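Long-range contacts in uncharacterized protein (Bacteroides eggerthii, PDB 4L3R), which is of unknown function but belongs to the DUF4847 family of the Calycin clan, whose better-known members are antiparallel beta-barrel proteins: residues K13-E23 with T138-R146; L46-L55 with D105-L115. All blocks are in the same frame, centred on the assembly; numbering follows the deposited sequence.

Overall arrangement
The two contacts are neighbours in one antiparallel sheet, their centres about 10 Å apart. Interaction 1 pairs strand 15-22 with strand 137-144, so that the first and last strands of the sheet lie side by side; interaction 2 sets helix 106-116 against the turn and strand start at 46-55. They adjoin because strand 54-61 is the other neighbour of 15-22, Trp15 O lying 2.8 Å from Leu55 N, and because the helix covers the sheet face that carries Leu17, Ile20 and Phe143: Phe111 touches Leu17 and Phe143. From the opposite face Lys16 NZ reaches Asn52 O at 2.8 Å.

Interaction 1 (K13-E23 with T138-R146); sequences KTWKLSRITTE and TKVMGFTAR
Leu17 and Phe143 face each other as a non-hydrogen-bonded pair in an antiparallel ladder interrupted by a classic beta bulge, where Ser18 and Arg19 oppose Gly142. The tight side is the apolar face of Leu17, Ile20, Met141 and Phe143, covered by helix 106-116. Leu17 CD1 sits over the Phe143 ring, offset toward its rim, 4.2 Å from the ring centroid in a CH-pi contact; its CG, anti to the backbone N (chi1 -175°), carries the branch there. Ile20 and Met141, a selenomethionine, run side by side, with Ile20 CG1 4.0 Å from Met141 CG. Near the end of the ladder, the small Ala145 lets its CB lie over the six-membered ring of Trp15, 3.8 Å from the centroid.

The other face is mixed. Thr21 CG2 packs 3.6 Å from Val140 CG2, both residues buried, with Thr21 OG1 bonding to Glu27 O, whereas Lys16 turns its amine away to Asn52 O and Leu47 O. Arg19 spans Gly142, which has no side chain in its way, and brings NH1 to 3.9 Å from Val140 CG2. The loose parts are the exposed ends. At one, Glu23 lays its extended chain across Thr138 CG2; at the other, a water joins Thr14 O to Arg146 N, the latter bond weak. At the bulge Gly142 O gathers three donors: Ser18 N binds almost straight at 2.9 Å, Arg19 N and Ser18 OG weakly, the latter at 3.1 Å.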
# COMPACT_ATOMS: atom_id res chain seq x y z
N LYS B 13 -8.91 3.02 5.72
CA LYS B 13 -10.16 2.57 6.33
C LYS B 13 -9.98 1.38 7.24
O LYS B 13 -9.16 0.50 6.98
CB LYS B 13 -11.19 2.22 5.24
CG LYS B 13 -10.72 1.18 4.22
CD LYS B 13 -11.82 0.79 3.24
CE LYS B 13 -12.17 1.89 2.27
NZ LYS B 13 -13.00 1.39 1.16
N THR B 14 -10.79 1.34 8.31
CA THR B 14 -10.84 0.25 9.27
C THR B 14 -12.16 -0.47 9.03
O THR B 14 -13.22 0.16 9.08
CB THR B 14 -10.68 0.79 10.68
OG1 THR B 14 -9.40 1.42 10.77
CG2 THR B 14 -10.79 -0.30 11.74
N TRP B 15 -12.10 -1.78 8.76
CA TRP B 15 -13.28 -2.61 8.54
C TRP B 15 -13.79 -3.05 9.90
O TRP B 15 -13.03 -3.63 10.67
CB TRP B 15 -12.93 -3.81 7.66
CG TRP B 15 -12.63 -3.41 6.26
CD1 TRP B 15 -11.40 -3.20 5.71
CD2 TRP B 15 -13.58 -3.01 5.27
NE1 TRP B 15 -11.53 -2.78 4.41
CE2 TRP B 15 -12.86 -2.64 4.12
CE3 TRP B 15 -14.98 -2.97 5.23
CZ2 TRP B 15 -13.50 -2.25 2.93
CZ3 TRP B 15 -15.61 -2.56 4.07
CH2 TRP B 15 -14.87 -2.22 2.93
N LYS B 16 -15.06 -2.75 10.20
CA LYS B 16 -15.70 -3.10 11.47
C LYS B 16 -16.65 -4.26 11.25
O LYS B 16 -17.50 -4.18 10.37
CB LYS B 16 -16.44 -1.87 12.04
CG LYS B 16 -17.27 -2.12 13.30
CD LYS B 16 -16.44 -2.42 14.54
CE LYS B 16 -17.35 -2.76 15.70
NZ LYS B 16 -16.70 -2.50 17.01
N LEU B 17 -16.52 -5.33 12.05
CA LEU B 17 -17.39 -6.50 11.94
C LEU B 17 -18.85 -6.13 12.18
O LEU B 17 -19.16 -5.45 13.15
CB LEU B 17 -16.97 -7.56 12.98
CG LEU B 17 -17.73 -8.89 12.91
CD1 LEU B 17 -17.26 -9.72 11.73
CD2 LEU B 17 -17.60 -9.64 14.23
N SER B 18 -19.74 -6.56 11.27
CA SER B 18 -21.18 -6.32 11.37
C SER B 18 -21.99 -7.63 11.49
O SER B 18 -23.12 -7.58 11.96
CB SER B 18 -21.67 -5.54 10.16
OG SER B 18 -21.41 -6.24 8.95
N ARG B 19 -21.43 -8.79 11.08
CA ARG B 19 -22.15 -10.06 11.12
C ARG B 19 -21.24 -11.26 10.84
O ARG B 19 -20.21 -11.10 10.19
CB ARG B 19 -23.29 -10.05 10.06
CG ARG B 19 -22.83 -9.74 8.64
CD ARG B 19 -23.98 -9.31 7.76
NE ARG B 19 -23.56 -9.14 6.36
CZ ARG B 19 -23.49 -10.10 5.44
NH1 ARG B 19 -23.82 -11.35 5.75
NH2 ARG B 19 -23.09 -9.83 4.21
N ILE B 20 -21.62 -12.44 11.36
CA ILE B 20 -20.96 -13.73 11.09
C ILE B 20 -22.10 -14.72 10.89
O ILE B 20 -22.70 -15.15 11.86
CB ILE B 20 -19.95 -14.21 12.15
CG1 ILE B 20 -19.00 -13.08 12.54
CG2 ILE B 20 -19.17 -15.42 11.59
CD1 ILE B 20 -17.79 -13.49 13.41
N THR B 21 -22.42 -15.05 9.64
CA THR B 21 -23.59 -15.88 9.36
C THR B 21 -23.29 -16.94 8.29
O THR B 21 -22.14 -17.09 7.87
CB THR B 21 -24.74 -14.95 8.96
OG1 THR B 21 -25.93 -15.70 8.79
CG2 THR B 21 -24.44 -14.12 7.71
N THR B 22 -24.32 -17.70 7.89
CA THR B 22 -24.21 -18.75 6.88
C THR B 22 -24.08 -18.12 5.50
O THR B 22 -24.37 -16.93 5.32
CB THR B 22 -25.41 -19.70 6.95
OG1 THR B 22 -26.61 -18.93 6.90
CG2 THR B 22 -25.38 -20.56 8.21
N GLU B 23 -23.64 -18.92 4.51
CA GLU B 23 -23.35 -18.46 3.15
C GLU B 23 -24.42 -17.52 2.57
O GLU B 23 -24.06 -16.44 2.09
CB GLU B 23 -23.11 -19.64 2.19
CG GLU B 23 -22.24 -19.27 1.00
CD GLU B 23 -21.77 -20.40 0.11
OE1 GLU B 23 -22.02 -21.58 0.46
OE2 GLU B 23 -21.13 -20.11 -0.92
N THR B 138 -19.50 -23.46 4.90
CA THR B 138 -18.99 -22.19 4.41
C THR B 138 -19.81 -21.09 5.06
O THR B 138 -21.02 -21.04 4.85
CB THR B 138 -19.05 -22.14 2.88
OG1 THR B 138 -18.08 -23.05 2.37
CG2 THR B 138 -18.76 -20.74 2.33
N LYS B 139 -19.15 -20.21 5.84
CA LYS B 139 -19.79 -19.09 6.52
C LYS B 139 -19.25 -17.78 5.97
O LYS B 139 -18.32 -17.80 5.17
CB LYS B 139 -19.57 -19.19 8.05
CG LYS B 139 -20.69 -19.96 8.76
CD LYS B 139 -20.17 -21.09 9.62
CE LYS B 139 -21.31 -21.79 10.33
NZ LYS B 139 -20.86 -23.03 10.99
N VAL B 140 -19.86 -16.66 6.36
CA VAL B 140 -19.43 -15.35 5.89
C VAL B 140 -19.30 -14.39 7.05
O VAL B 140 -20.16 -14.37 7.93
CB VAL B 140 -20.35 -14.76 4.79
CG1 VAL B 140 -20.26 -15.57 3.52
CG2 VAL B 140 -21.80 -14.63 5.26
N MSE B 141 -18.24 -13.56 7.02
CA MSE B 141 -18.02 -12.47 7.95
C MSE B 141 -18.27 -11.19 7.20
O MSE B 141 -17.59 -10.96 6.20
CB MSE B 141 -16.59 -12.47 8.49
CG MSE B 141 -16.31 -13.43 9.60
SE MSE B 141 -14.45 -13.21 10.15
CE MSE B 141 -13.69 -14.20 8.73
N GLY B 142 -19.22 -10.38 7.63
CA GLY B 142 -19.52 -9.11 6.98
C GLY B 142 -18.88 -7.97 7.74
O GLY B 142 -18.83 -8.00 8.97
N PHE B 143 -18.37 -6.97 7.01
CA PHE B 143 -17.74 -5.79 7.59
C PHE B 143 -18.27 -4.51 6.96
O PHE B 143 -18.75 -4.53 5.82
CB PHE B 143 -16.22 -5.82 7.42
CG PHE B 143 -15.51 -6.98 8.07
CD1 PHE B 143 -15.46 -8.22 7.45
CD2 PHE B 143 -14.84 -6.81 9.27
CE1 PHE B 143 -14.82 -9.29 8.07
CE2 PHE B 143 -14.20 -7.88 9.88
CZ PHE B 143 -14.20 -9.13 9.28
N THR B 144 -18.14 -3.39 7.68
CA THR B 144 -18.51 -2.05 7.20
C THR B 144 -17.34 -1.08 7.45
O THR B 144 -16.60 -1.25 8.42
CB THR B 144 -19.80 -1.56 7.85
OG1 THR B 144 -19.64 -1.57 9.27
CG2 THR B 144 -21.00 -2.40 7.46
N ALA B 145 -17.17 -0.09 6.57
CA ALA B 145 -16.15 0.95 6.68
C ALA B 145 -16.84 2.30 6.54
O ALA B 145 -17.56 2.51 5.57
CB ALA B 145 -15.10 0.78 5.59
N ARG B 146 -16.65 3.21 7.52
CA ARG B 146 -17.28 4.54 7.46
C ARG B 146 -16.57 5.44 6.43
O ARG B 146 -15.36 5.24 6.19
CB ARG B 146 -17.30 5.22 8.84
OXT ARG B 146 -17.25 6.31 5.84
O HOH W 1 -15.29 1.73 10.21

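Interaction 2 (L46-L55 with D105-L115); sequences LLKITENFTL and DKLAKVFISGL
Aromatic contacts dominate where Phe53 meets Phe111. The edge of Phe53 is directed at the face of Phe111 in a T-shaped stack, with centroids 5.5 Å apart and planes at 82°; the leading atom, Phe53 CD1, stands 3.9 Å from Phe111 CG. Phe111 CG lies opposite its backbone N (chi1 179°), which carries the ring out toward Phe53. Leu115 CD1 lies over the opposite face of Phe111, so the flat ring is held between its two neighbours. At the rim of the same ring, in its plane, Thr54 O lies 3.6 Å from Phe111 CZ, a carbonyl set against the electropositive ring edge.

Aliphatic packing continues to both ends. Leu107 CD2 covers one face of Phe53 in a CH-pi contact, 4.2 Å from the centroid, and the small Ala108 lets Phe53 CE1 close to 3.7 Å from Ala108 CA. Here helix 106-116 packs on the antiparallel sheet at the start of strand 54-61, where Phe53, with positive phi (57°), and Thr54 form a G1 beta bulge opposite His73. Farther along, Leu55 and Leu115 pass alongside one another head to tail, Leu55 CD1 4.1 Å from Leu115 CD2. Leu46 CD1 rests 3.4 Å from Asp105 OD1, a nonpolar contact.

Polar bonds stay within each segment. Asn52 ND2 donates to Leu46 O. Asp105 is the N-cap: its OD2 accepts weak bonds from Leu107 N and Ala108 N, and also bonds to Ser43 OG.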
# COMPACT_ATOMS: atom_id res chain seq x y z
N LEU B 46 -19.31 -6.18 23.93
CA LEU B 46 -17.92 -6.10 23.48
C LEU B 46 -17.86 -5.63 22.02
O LEU B 46 -16.93 -4.91 21.66
CB LEU B 46 -17.20 -7.45 23.64
CG LEU B 46 -16.95 -7.87 25.09
CD1 LEU B 46 -16.65 -9.34 25.20
CD2 LEU B 46 -15.82 -7.05 25.72
N LEU B 47 -18.86 -5.99 21.19
CA LEU B 47 -18.93 -5.57 19.79
C LEU B 47 -19.24 -4.07 19.66
O LEU B 47 -18.85 -3.48 18.66
CB LEU B 47 -19.99 -6.40 19.03
CG LEU B 47 -20.10 -6.19 17.52
CD1 LEU B 47 -18.79 -6.54 16.82
CD2 LEU B 47 -21.23 -7.02 16.95
N LYS B 48 -19.95 -3.45 20.64
CA LYS B 48 -20.24 -2.00 20.61
C LYS B 48 -18.96 -1.15 20.78
O LYS B 48 -18.96 0.01 20.36
CB LYS B 48 -21.26 -1.59 21.69
CG LYS B 48 -22.71 -1.93 21.37
CD LYS B 48 -23.64 -1.51 22.51
CE LYS B 48 -25.09 -1.88 22.28
NZ LYS B 48 -25.40 -3.28 22.69
N ILE B 49 -17.90 -1.70 21.42
CA ILE B 49 -16.65 -0.97 21.62
C ILE B 49 -16.01 -0.76 20.25
O ILE B 49 -15.84 -1.72 19.50
CB ILE B 49 -15.70 -1.70 22.62
CG1 ILE B 49 -16.33 -1.71 24.04
CG2 ILE B 49 -14.32 -1.02 22.66
CD1 ILE B 49 -15.71 -2.71 25.03
N THR B 50 -15.67 0.50 19.92
CA THR B 50 -15.14 0.91 18.62
C THR B 50 -13.93 0.09 18.16
O THR B 50 -13.93 -0.41 17.04
CB THR B 50 -14.76 2.41 18.67
OG1 THR B 50 -15.92 3.16 19.03
CG2 THR B 50 -14.22 2.94 17.33
N GLU B 51 -12.91 -0.03 19.01
CA GLU B 51 -11.66 -0.73 18.68
C GLU B 51 -11.80 -2.26 18.59
O GLU B 51 -10.88 -2.88 18.06
CB GLU B 51 -10.54 -0.36 19.68
CG GLU B 51 -10.78 -0.74 21.14
CD GLU B 51 -11.30 0.36 22.05
OE1 GLU B 51 -12.11 1.19 21.57
OE2 GLU B 51 -10.95 0.35 23.25
N ASN B 52 -12.89 -2.87 19.09
CA ASN B 52 -13.05 -4.34 19.04
C ASN B 52 -13.64 -4.82 17.72
O ASN B 52 -14.46 -4.14 17.10
CB ASN B 52 -13.94 -4.83 20.19
CG ASN B 52 -13.33 -4.61 21.55
OD1 ASN B 52 -12.18 -4.24 21.69
ND2 ASN B 52 -14.10 -4.85 22.61
N PHE B 53 -13.20 -6.03 17.29
CA PHE B 53 -13.62 -6.71 16.06
C PHE B 53 -13.37 -5.84 14.82
O PHE B 53 -14.26 -5.63 14.00
CB PHE B 53 -15.08 -7.17 16.14
CG PHE B 53 -15.38 -8.05 17.33
CD1 PHE B 53 -15.25 -9.43 17.23
CD2 PHE B 53 -15.80 -7.51 18.53
CE1 PHE B 53 -15.50 -10.24 18.34
CE2 PHE B 53 -16.06 -8.32 19.63
CZ PHE B 53 -15.92 -9.69 19.52
N THR B 54 -12.13 -5.34 14.70
CA THR B 54 -11.71 -4.52 13.57
C THR B 54 -10.77 -5.32 12.66
O THR B 54 -10.16 -6.30 13.09
CB THR B 54 -11.04 -3.24 14.05
OG1 THR B 54 -9.88 -3.56 14.81
CG2 THR B 54 -11.98 -2.35 14.84
N LEU B 55 -10.67 -4.89 11.40
CA LEU B 55 -9.83 -5.52 10.39
C LEU B 55 -9.20 -4.42 9.54
O LEU B 55 -9.89 -3.47 9.16
CB LEU B 55 -10.67 -6.50 9.55
CG LEU B 55 -10.05 -7.11 8.28
CD1 LEU B 55 -8.96 -8.12 8.64
CD2 LEU B 55 -11.11 -7.81 7.46
N ASP B 105 -14.22 -15.00 24.93
CA ASP B 105 -15.51 -14.70 24.30
C ASP B 105 -15.72 -15.54 23.04
O ASP B 105 -14.83 -15.60 22.20
CB ASP B 105 -15.58 -13.20 23.96
CG ASP B 105 -16.97 -12.73 23.61
OD1 ASP B 105 -17.75 -12.47 24.54
OD2 ASP B 105 -17.28 -12.64 22.41
N LYS B 106 -16.90 -16.18 22.90
CA LYS B 106 -17.19 -17.04 21.75
C LYS B 106 -17.20 -16.29 20.43
O LYS B 106 -16.75 -16.85 19.44
CB LYS B 106 -18.53 -17.78 21.93
CG LYS B 106 -18.48 -18.85 23.03
CD LYS B 106 -19.80 -19.60 23.09
CE LYS B 106 -19.78 -20.73 24.10
NZ LYS B 106 -21.03 -21.53 24.04
N LEU B 107 -17.70 -15.04 20.39
CA LEU B 107 -17.68 -14.26 19.14
C LEU B 107 -16.24 -13.96 18.73
O LEU B 107 -15.91 -14.04 17.55
CB LEU B 107 -18.47 -12.95 19.26
CG LEU B 107 -18.64 -12.13 17.96
CD1 LEU B 107 -19.41 -12.92 16.91
CD2 LEU B 107 -19.33 -10.81 18.24
N ALA B 108 -15.38 -13.63 19.71
CA ALA B 108 -13.95 -13.35 19.47
C ALA B 108 -13.21 -14.60 18.98
O ALA B 108 -12.36 -14.49 18.10
CB ALA B 108 -13.31 -12.80 20.74
N LYS B 109 -13.54 -15.79 19.52
CA LYS B 109 -12.92 -17.05 19.08
C LYS B 109 -13.29 -17.35 17.62
O LYS B 109 -12.42 -17.75 16.84
CB LYS B 109 -13.36 -18.23 19.97
CG LYS B 109 -12.74 -18.26 21.35
CD LYS B 109 -13.36 -19.40 22.17
CE LYS B 109 -12.77 -19.54 23.54
NZ LYS B 109 -13.36 -20.67 24.30
N VAL B 110 -14.57 -17.16 17.27
CA VAL B 110 -15.09 -17.39 15.92
C VAL B 110 -14.44 -16.39 14.93
O VAL B 110 -14.07 -16.77 13.82
CB VAL B 110 -16.64 -17.31 15.91
CG1 VAL B 110 -17.19 -17.17 14.49
CG2 VAL B 110 -17.24 -18.54 16.59
N PHE B 111 -14.33 -15.12 15.33
CA PHE B 111 -13.74 -14.06 14.51
C PHE B 111 -12.28 -14.37 14.15
O PHE B 111 -11.93 -14.34 12.97
CB PHE B 111 -13.81 -12.72 15.28
CG PHE B 111 -13.21 -11.52 14.58
CD1 PHE B 111 -13.93 -10.82 13.63
CD2 PHE B 111 -11.97 -11.04 14.95
CE1 PHE B 111 -13.41 -9.68 13.04
CE2 PHE B 111 -11.43 -9.90 14.34
CZ PHE B 111 -12.17 -9.22 13.40
N ILE B 112 -11.46 -14.72 15.15
CA ILE B 112 -10.03 -15.01 14.95
C ILE B 112 -9.84 -16.28 14.11
O ILE B 112 -9.04 -16.25 13.17
CB ILE B 112 -9.28 -15.10 16.31
CG1 ILE B 112 -9.24 -13.72 17.03
CG2 ILE B 112 -7.85 -15.66 16.15
CD1 ILE B 112 -8.31 -12.64 16.42
N SER B 113 -10.54 -17.38 14.44
CA SER B 113 -10.43 -18.62 13.66
C SER B 113 -10.89 -18.45 12.22
O SER B 113 -10.26 -18.99 11.31
CB SER B 113 -11.24 -19.75 14.30
OG SER B 113 -10.58 -20.27 15.43
N GLY B 114 -12.00 -17.75 12.04
CA GLY B 114 -12.58 -17.52 10.73
C GLY B 114 -11.69 -16.74 9.79
O GLY B 114 -11.66 -17.03 8.59
N LEU B 115 -10.94 -15.75 10.32
CA LEU B 115 -10.05 -14.94 9.48
C LEU B 115 -8.93 -15.76 8.87
O LEU B 115 -8.62 -15.56 7.70
CB LEU B 115 -9.48 -13.75 10.26
CG LEU B 115 -10.46 -12.60 10.45
CD1 LEU B 115 -9.99 -11.68 11.55
CD2 LEU B 115 -10.65 -11.80 9.15